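Side-chain contacts in HydG protein (Carboxydothermus hydrogenoformans, PDB 4RTB), which is a radical SAM maturase of [FeFe]-hydrogenase that probably makes the carbon monoxide and cyanide ligands of the hydrogenase active-site iron: residues Ile378-Ile383 with Tyr441-Gly446; Lys86-Ile91 with Glu335-Gly340. One frame throughout, in Å; residues are numbered along the deposited sequence.

Contact 1: residues Ile378-Ile383 with Tyr441-Gly446; sequences IVEVLI and YKKGNG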
ATOM      1  N   ILE A 378     -14.571 -11.654   2.592  1.00 76.05           N
ATOM      2  CA  ILE A 378     -13.127 -11.647   2.779  1.00 74.73           C
ATOM      3  C   ILE A 378     -12.771 -11.516   4.257  1.00 73.19           C
ATOM      4  O   ILE A 378     -11.691 -11.934   4.670  1.00 75.42           O
ATOM      5  CB  ILE A 378     -12.444 -10.515   1.966  1.00 75.66           C
ATOM      6  CG1 ILE A 378     -12.129  -9.303   2.844  1.00 79.41           C
ATOM      7  CG2 ILE A 378     -13.286 -10.126   0.761  1.00 70.60           C
ATOM      8  CD1 ILE A 378     -10.649  -9.083   3.059  1.00 79.00           C
ATOM      9  N   VAL A 379     -13.673 -10.946   5.052  1.00 71.33           N
ATOM     10  CA  VAL A 379     -13.459 -10.877   6.494  1.00 69.70           C
ATOM     11  C   VAL A 379     -13.600 -12.271   7.088  1.00 75.61           C
ATOM     12  O   VAL A 379     -12.830 -12.667   7.962  1.00 78.63           O
ATOM     13  CB  VAL A 379     -14.446  -9.909   7.181  0.76 66.83           C
ATOM     14  CG1 VAL A 379     -14.462 -10.127   8.684  1.00 64.75           C
ATOM     15  CG2 VAL A 379     -14.084  -8.471   6.856  1.00 66.74           C
ATOM     16  N   GLU A 380     -14.592 -13.006   6.597  1.00 78.40           N
ATOM     17  CA  GLU A 380     -14.783 -14.406   6.954  1.00 76.71           C
ATOM     18  C   GLU A 380     -13.514 -15.205   6.657  1.00 71.35           C
ATOM     19  O   GLU A 380     -12.956 -15.872   7.539  1.00 74.18           O
ATOM     20  CB  GLU A 380     -15.972 -14.978   6.182  1.00 78.90           C
ATOM     21  CG  GLU A 380     -16.834 -15.969   6.937  1.00 79.42           C
ATOM     22  CD  GLU A 380     -18.140 -16.245   6.211  1.00 85.56           C
ATOM     23  OE1 GLU A 380     -18.376 -15.621   5.152  1.00 83.76           O
ATOM     24  OE2 GLU A 380     -18.931 -17.079   6.699  1.00 94.72           O
ATOM     25  N   VAL A 381     -13.058 -15.120   5.410  1.00 65.22           N
ATOM     26  CA  VAL A 381     -11.854 -15.824   4.987  1.00 63.37           C
ATOM     27  C   VAL A 381     -10.647 -15.445   5.844  1.00 70.30           C
ATOM     28  O   VAL A 381      -9.907 -16.317   6.293  1.00 74.43           O
ATOM     29  CB  VAL A 381     -11.529 -15.549   3.506  1.00 61.50           C
ATOM     30  CG1 VAL A 381     -10.280 -16.310   3.086  1.00 63.95           C
ATOM     31  CG2 VAL A 381     -12.709 -15.930   2.626  1.00 55.82           C
ATOM     32  N   LEU A 382     -10.459 -14.149   6.075  1.00 77.83           N
ATOM     33  CA  LEU A 382      -9.353 -13.677   6.903  1.00 76.68           C
ATOM     34  C   LEU A 382      -9.421 -14.264   8.303  1.00 69.97           C
ATOM     35  O   LEU A 382      -8.409 -14.699   8.856  1.00 67.45           O
ATOM     36  CB  LEU A 382      -9.349 -12.148   6.988  1.00 72.28           C
ATOM     37  CG  LEU A 382      -8.814 -11.382   5.779  1.00 74.40           C
ATOM     38  CD1 LEU A 382      -8.828  -9.886   6.048  1.00 74.25           C
ATOM     39  CD2 LEU A 382      -7.416 -11.855   5.432  1.00 75.06           C
ATOM     40  N   ILE A 383     -10.619 -14.280   8.870  1.00 64.76           N
ATOM     41  CA  ILE A 383     -10.801 -14.739  10.234  1.00 69.17           C
ATOM     42  C   ILE A 383     -10.561 -16.244  10.321  1.00 80.36           C
ATOM     43  O   ILE A 383     -10.184 -16.758  11.375  1.00 80.89           O
ATOM     44  CB  ILE A 383     -12.210 -14.376  10.767  1.00 71.17           C
ATOM     45  CG1 ILE A 383     -12.130 -13.895  12.214  1.00 85.03           C
ATOM     46  CG2 ILE A 383     -13.183 -15.543  10.640  1.00 67.36           C
ATOM     47  CD1 ILE A 383     -13.474 -13.572  12.805  1.00 96.13           C
ATOM     48  N   TYR A 441     -21.258 -12.601  12.966  1.00 86.30           N
ATOM     49  CA  TYR A 441     -21.147 -11.939  14.264  1.00 85.50           C
ATOM     50  C   TYR A 441     -20.710 -12.931  15.336  1.00 87.35           C
ATOM     51  O   TYR A 441     -19.834 -12.636  16.157  1.00 83.03           O
ATOM     52  CB  TYR A 441     -22.481 -11.289  14.650  1.00 80.56           C
ATOM     53  CG  TYR A 441     -22.497 -10.612  16.007  1.00 82.20           C
ATOM     54  CD1 TYR A 441     -23.081 -11.228  17.107  1.00 83.40           C
ATOM     55  CD2 TYR A 441     -21.940  -9.352  16.181  1.00 83.22           C
ATOM     56  CE1 TYR A 441     -23.103 -10.609  18.347  1.00 89.13           C
ATOM     57  CE2 TYR A 441     -21.958  -8.725  17.416  1.00 86.58           C
ATOM     58  CZ  TYR A 441     -22.540  -9.357  18.495  1.00 93.08           C
ATOM     59  OH  TYR A 441     -22.558  -8.735  19.723  1.00 95.50           O
ATOM     60  N   LYS A 442     -21.323 -14.111  15.317  1.00 91.55           N
ATOM     61  CA  LYS A 442     -20.969 -15.169  16.260  1.00 92.71           C
ATOM     62  C   LYS A 442     -19.531 -15.642  16.052  1.00 91.98           C
ATOM     63  O   LYS A 442     -18.759 -15.762  17.009  1.00 93.18           O
ATOM     64  CB  LYS A 442     -21.933 -16.349  16.125  1.00 90.07           C
ATOM     65  N   LYS A 443     -19.183 -15.906  14.795  1.00 88.28           N
ATOM     66  CA  LYS A 443     -17.844 -16.368  14.448  1.00 90.39           C
ATOM     67  C   LYS A 443     -16.794 -15.352  14.891  1.00 92.92           C
ATOM     68  O   LYS A 443     -15.766 -15.713  15.476  1.00 90.76           O
ATOM     69  CB  LYS A 443     -17.744 -16.622  12.941  1.00 95.04           C
ATOM     70  CG  LYS A 443     -16.588 -17.523  12.535  1.00102.01           C
ATOM     71  CD  LYS A 443     -16.560 -17.754  11.030  1.00103.27           C
ATOM     72  CE  LYS A 443     -17.821 -18.454  10.546  1.00102.49           C
ATOM     73  NZ  LYS A 443     -17.771 -18.735   9.084  1.00 98.66           N
ATOM     74  N   GLY A 444     -17.071 -14.081  14.619  1.00 92.48           N
ATOM     75  CA  GLY A 444     -16.175 -12.998  14.976  1.00 74.33           C
ATOM     76  C   GLY A 444     -15.994 -12.877  16.473  1.00 75.52           C
ATOM     77  O   GLY A 444     -14.869 -12.735  16.965  1.00 75.51           O
ATOM     78  N   ASN A 445     -17.111 -12.925  17.193  1.00 89.42           N
ATOM     79  CA  ASN A 445     -17.090 -12.907  18.649  1.00 94.92           C
ATOM     80  C   ASN A 445     -16.205 -14.026  19.195  1.00 92.38           C
ATOM     81  O   ASN A 445     -15.319 -13.782  20.015  1.00 92.20           O
ATOM     82  CB  ASN A 445     -18.512 -13.030  19.200  1.00105.03           C
ATOM     83  CG  ASN A 445     -18.609 -12.677  20.675  1.00116.33           C
ATOM     84  OD1 ASN A 445     -17.707 -12.970  21.462  1.00120.01           O
ATOM     85  ND2 ASN A 445     -19.712 -12.044  21.056  1.00119.97           N
ATOM     86  N   GLY A 446     -16.447 -15.247  18.725  1.00 86.50           N
ATOM     87  CA  GLY A 446     -15.661 -16.396  19.143  1.00 85.02           C
ATOM     88  C   GLY A 446     -14.175 -16.216  18.892  1.00 82.35           C
ATOM     89  O   GLY A 446     -13.348 -16.460  19.781  1.00 88.87           O
TER

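Contact 2: residues Lys86-Ile91 with Glu335-Gly340; sequences KVKEEI and ELVELG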
ATOM      1  N   LYS A  86       8.448 -14.347  10.443  1.00 77.96           N
ATOM      2  CA  LYS A  86       8.829 -14.120  11.832  1.00 83.05           C
ATOM      3  C   LYS A  86       8.772 -12.634  12.174  1.00 76.29           C
ATOM      4  O   LYS A  86       8.245 -12.248  13.218  1.00 73.70           O
ATOM      5  CB  LYS A  86      10.225 -14.677  12.118  1.00 90.10           C
ATOM      6  CG  LYS A  86      10.488 -14.901  13.597  1.00 97.99           C
ATOM      7  CD  LYS A  86      11.018 -16.299  13.859  0.07105.44           C
ATOM      8  CE  LYS A  86      12.521 -16.355  13.676  1.00109.33           C
ATOM      9  NZ  LYS A  86      13.222 -15.562  14.723  1.00111.16           N
ATOM     10  N   VAL A  87       9.303 -11.808  11.278  1.00 75.63           N
ATOM     11  CA  VAL A  87       9.314 -10.358  11.454  1.00 78.07           C
ATOM     12  C   VAL A  87       7.907  -9.757  11.450  1.00 76.75           C
ATOM     13  O   VAL A  87       7.553  -8.949  12.328  1.00 67.14           O
ATOM     14  CB  VAL A  87      10.155  -9.689  10.350  1.00 83.68           C
ATOM     15  CG1 VAL A  87       9.976  -8.181  10.371  1.00 66.96           C
ATOM     16  CG2 VAL A  87      11.622 -10.067  10.500  1.00 85.91           C
ATOM     17  N   LYS A  88       7.107 -10.157  10.462  1.00 66.62           N
ATOM     18  CA  LYS A  88       5.734  -9.681  10.356  1.00 65.34           C
ATOM     19  C   LYS A  88       4.956 -10.035  11.617  1.00 81.23           C
ATOM     20  O   LYS A  88       4.172  -9.224  12.115  1.00 65.08           O
ATOM     21  CB  LYS A  88       5.047 -10.267   9.119  1.00 68.07           C
ATOM     22  CG  LYS A  88       3.735  -9.574   8.744  1.00 76.20           C
ATOM     23  CD  LYS A  88       2.531 -10.234   9.403  1.00 83.19           C
ATOM     24  CE  LYS A  88       1.321  -9.311   9.396  1.00 83.33           C
ATOM     25  NZ  LYS A  88       0.952  -8.873   8.025  1.00 80.05           N
ATOM     26  N   GLU A  89       5.179 -11.241  12.132  1.00 85.07           N
ATOM     27  CA  GLU A  89       4.537 -11.665  13.373  1.00 86.43           C
ATOM     28  C   GLU A  89       5.028 -10.848  14.567  1.00 81.77           C
ATOM     29  O   GLU A  89       4.238 -10.455  15.425  1.00 77.76           O
ATOM     30  CB  GLU A  89       4.784 -13.155  13.621  1.00101.57           C
ATOM     31  CG  GLU A  89       3.596 -14.056  13.313  1.00108.47           C
ATOM     32  N   GLU A  90       6.333 -10.592  14.611  1.00 84.54           N
ATOM     33  CA  GLU A  90       6.945  -9.896  15.739  1.00 87.10           C
ATOM     34  C   GLU A  90       6.474  -8.450  15.865  1.00 87.52           C
ATOM     35  O   GLU A  90       6.286  -7.955  16.978  1.00 88.10           O
ATOM     36  CB  GLU A  90       8.473  -9.940  15.627  1.00 91.30           C
ATOM     37  CG  GLU A  90       9.119 -11.053  16.442  1.00106.25           C
ATOM     38  CD  GLU A  90      10.463 -11.492  15.884  1.00114.79           C
ATOM     39  OE1 GLU A  90      10.979 -10.820  14.966  1.00117.03           O
ATOM     40  OE2 GLU A  90      10.999 -12.515  16.361  1.00117.84           O
ATOM     41  N   ILE A  91       6.282  -7.767  14.739  1.00 80.35           N
ATOM     42  CA  ILE A  91       5.889  -6.360  14.809  1.00 80.71           C
ATOM     43  C   ILE A  91       4.381  -6.141  14.664  1.00 77.85           C
ATOM     44  O   ILE A  91       3.787  -5.345  15.396  1.00 79.41           O
ATOM     45  CB  ILE A  91       6.621  -5.523  13.739  1.00 81.85           C
ATOM     46  CG1 ILE A  91       8.103  -5.406  14.092  1.00 82.89           C
ATOM     47  CG2 ILE A  91       6.012  -4.131  13.630  1.00 78.30           C
ATOM     48  CD1 ILE A  91       9.026  -5.987  13.053  1.00 85.15           C
ATOM     49  N   GLU A 335      -1.213 -15.372   1.742  1.00 63.50           N
ATOM     50  CA  GLU A 335       0.194 -15.754   1.844  1.00 63.44           C
ATOM     51  C   GLU A 335       1.047 -14.491   1.963  1.00 72.59           C
ATOM     52  O   GLU A 335       1.972 -14.423   2.775  1.00 73.73           O
ATOM     53  CB  GLU A 335       0.643 -16.587   0.637  1.00 68.54           C
ATOM     54  CG  GLU A 335       1.008 -18.034   0.975  1.00 79.54           C
ATOM     55  CD  GLU A 335       2.064 -18.619   0.047  1.00 85.28           C
ATOM     56  OE1 GLU A 335       1.792 -18.765  -1.164  1.00 85.67           O
ATOM     57  OE2 GLU A 335       3.173 -18.934   0.534  1.00 85.77           O
ATOM     58  N   LEU A 336       0.719 -13.489   1.154  1.00 70.27           N
ATOM     59  CA  LEU A 336       1.413 -12.209   1.189  1.00 65.73           C
ATOM     60  C   LEU A 336       1.172 -11.520   2.526  1.00 67.28           C
ATOM     61  O   LEU A 336       2.071 -10.870   3.064  1.00 68.52           O
ATOM     62  CB  LEU A 336       0.961 -11.315   0.032  1.00 67.93           C
ATOM     63  CG  LEU A 336       1.236 -11.871  -1.368  1.00 64.19           C
ATOM     64  CD1 LEU A 336       0.564 -11.022  -2.436  1.00 59.02           C
ATOM     65  CD2 LEU A 336       2.732 -11.982  -1.624  1.00 61.78           C
ATOM     66  N   VAL A 337      -0.035 -11.667   3.066  1.00 68.64           N
ATOM     67  CA  VAL A 337      -0.308 -11.147   4.402  1.00 72.54           C
ATOM     68  C   VAL A 337       0.583 -11.864   5.424  1.00 75.74           C
ATOM     69  O   VAL A 337       1.126 -11.227   6.329  1.00 74.33           O
ATOM     70  CB  VAL A 337      -1.799 -11.294   4.790  1.00 69.19           C
ATOM     71  CG1 VAL A 337      -2.027 -10.830   6.218  1.00 64.93           C
ATOM     72  CG2 VAL A 337      -2.678 -10.503   3.828  1.00 61.02           C
ATOM     73  N   GLU A 338       0.747 -13.177   5.263  1.00 79.04           N
ATOM     74  CA  GLU A 338       1.655 -13.956   6.113  1.00 86.45           C
ATOM     75  C   GLU A 338       3.096 -13.444   6.033  1.00 81.69           C
ATOM     76  O   GLU A 338       3.804 -13.401   7.043  1.00 77.24           O
ATOM     77  CB  GLU A 338       1.628 -15.444   5.726  1.00 91.06           C
ATOM     78  CG  GLU A 338       0.595 -16.306   6.450  1.00100.62           C
ATOM     79  CD  GLU A 338       0.521 -17.727   5.895  1.00108.65           C
ATOM     80  OE1 GLU A 338       1.550 -18.441   5.913  1.00108.81           O
ATOM     81  OE2 GLU A 338      -0.570 -18.130   5.437  1.00108.30           O
ATOM     82  N   LEU A 339       3.523 -13.059   4.833  1.00 76.18           N
ATOM     83  CA  LEU A 339       4.932 -12.759   4.588  1.00 75.36           C
ATOM     84  C   LEU A 339       5.351 -11.298   4.792  1.00 83.37           C
ATOM     85  O   LEU A 339       6.544 -10.994   4.748  1.00 85.04           O
ATOM     86  CB  LEU A 339       5.314 -13.187   3.169  1.00 71.26           C
ATOM     87  CG  LEU A 339       5.948 -14.571   3.027  1.00 79.28           C
ATOM     88  CD1 LEU A 339       4.909 -15.666   3.185  1.00 91.60           C
ATOM     89  CD2 LEU A 339       6.667 -14.698   1.698  1.00 82.10           C
ATOM     90  N   GLY A 340       4.400 -10.391   5.005  1.00 84.01           N
ATOM     91  CA  GLY A 340       4.772  -9.014   5.292  1.00 80.76           C
ATOM     92  C   GLY A 340       3.726  -7.925   5.123  1.00 78.91           C
ATOM     93  O   GLY A 340       3.791  -6.891   5.789  1.00 76.82           O
TER

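Contact 1: residues Ile378-Ile383 with Tyr441-Gly446
Glu380 and Lys443 form the polar part of this helix-to-helix contact, a salt bridge with Lys443 NZ 3.1 Å from Glu380 OE2. The ammonium group takes the anti lone pair of that oxygen, the one turned away from OE1, so it meets the carboxylate from one side and does not sit in its fork. The two side chains cross at about a right angle. Lys443 leaves its helix with CG anti to the backbone N (chi1 -161°) and then bends at chi3 (-62°), which turns NZ across to Glu380, whose own chain runs extended beyond CG. Both residues are partly exposed.

Apolar contact comes from the two branches of Ile383. The longer one carries CD1 to 3.5 Å from Gly444 CA, where the facing helix presents bare backbone. The other branch, CG2, lies 4.1 Å from Lys443 CD, so one lysine methylene adds to the apolar contact, next to the ion pair.

The axes of the two short segments approach to 10.9 Å at an angle of 32°. Helix 375-384 lies between the C-terminal helices and the barrel: Val379 and Ile383 also touch Phe426 of helix 419-432, while Leu382 reaches helix 330-339 and Ile96 and Leu98 of strand 95-105.

Contact 2: residues Lys86-Ile91 with Glu335-Gly340
Lys88 NZ approaches the flat peptide group between Val337 and Glu338 at its oxygen. The ammonium nitrogen donates a hydrogen bond to Val337 O at 2.9 Å. It lies tilted by 15° from the carbonyl plane, with a C=O...N angle of 145°, so the approach is moderately bent. The side-chain methyl Val337 CG1 stands 4.0 Å from Lys88 NZ.

The rest of the lysine is aliphatic and runs from helix 74-91 along the C-terminal end of helix 330-339, one of the helices around the barrel. Bends at chi2 and chi4 lead it there: Lys88 CG settles 3.6 Å from Gly340 CA, CD turns toward the carbonyl, and NZ then reaches the oxygen. Nearer its root, Lys88 CB is 4.0 Å from Glu338 O. Lys88 and Gly340 are also the nearest backbone pair, their CA atoms 5.2 Å apart. Gly340, the first residue to leave the helix, has positive phi and offers the lysine stem a bare CA.

Across the two segments, then, one buried side chain serves backbone almost alone. A positive charge held at Val337 O, a carbonyl of the last turn, lies at the C-terminal end of the helix, where the dipole would probably stabilise the ammonium form. Arg314 of helix 303-316, touched by Lys88 and weakly hydrogen-bonded to Gly340 O, would add further positive charge.

Contact 2 joins helix 74-91 to helix 330-339, and contact 1 follows in series along the chain, joining helix 375-384 to helix 438-454. Their centres lie 20 Å apart and their nearest atoms about 5 Å, without touching. Helix 330-339 connects them, since Arg333 and Asp334 on it pack against helix 375-384. Strand 95-105, which follows helix 74-91, pairs in parallel with strands 343-345 and 388-390, which follow helices 330-339 and 375-384 respectively. The contacts thus bind flanking segments, one N-terminal and one C-terminal, to the outer helices of the barrel-like radical SAM fold, away from the iron-sulfur cluster and S-adenosylmethionine sites.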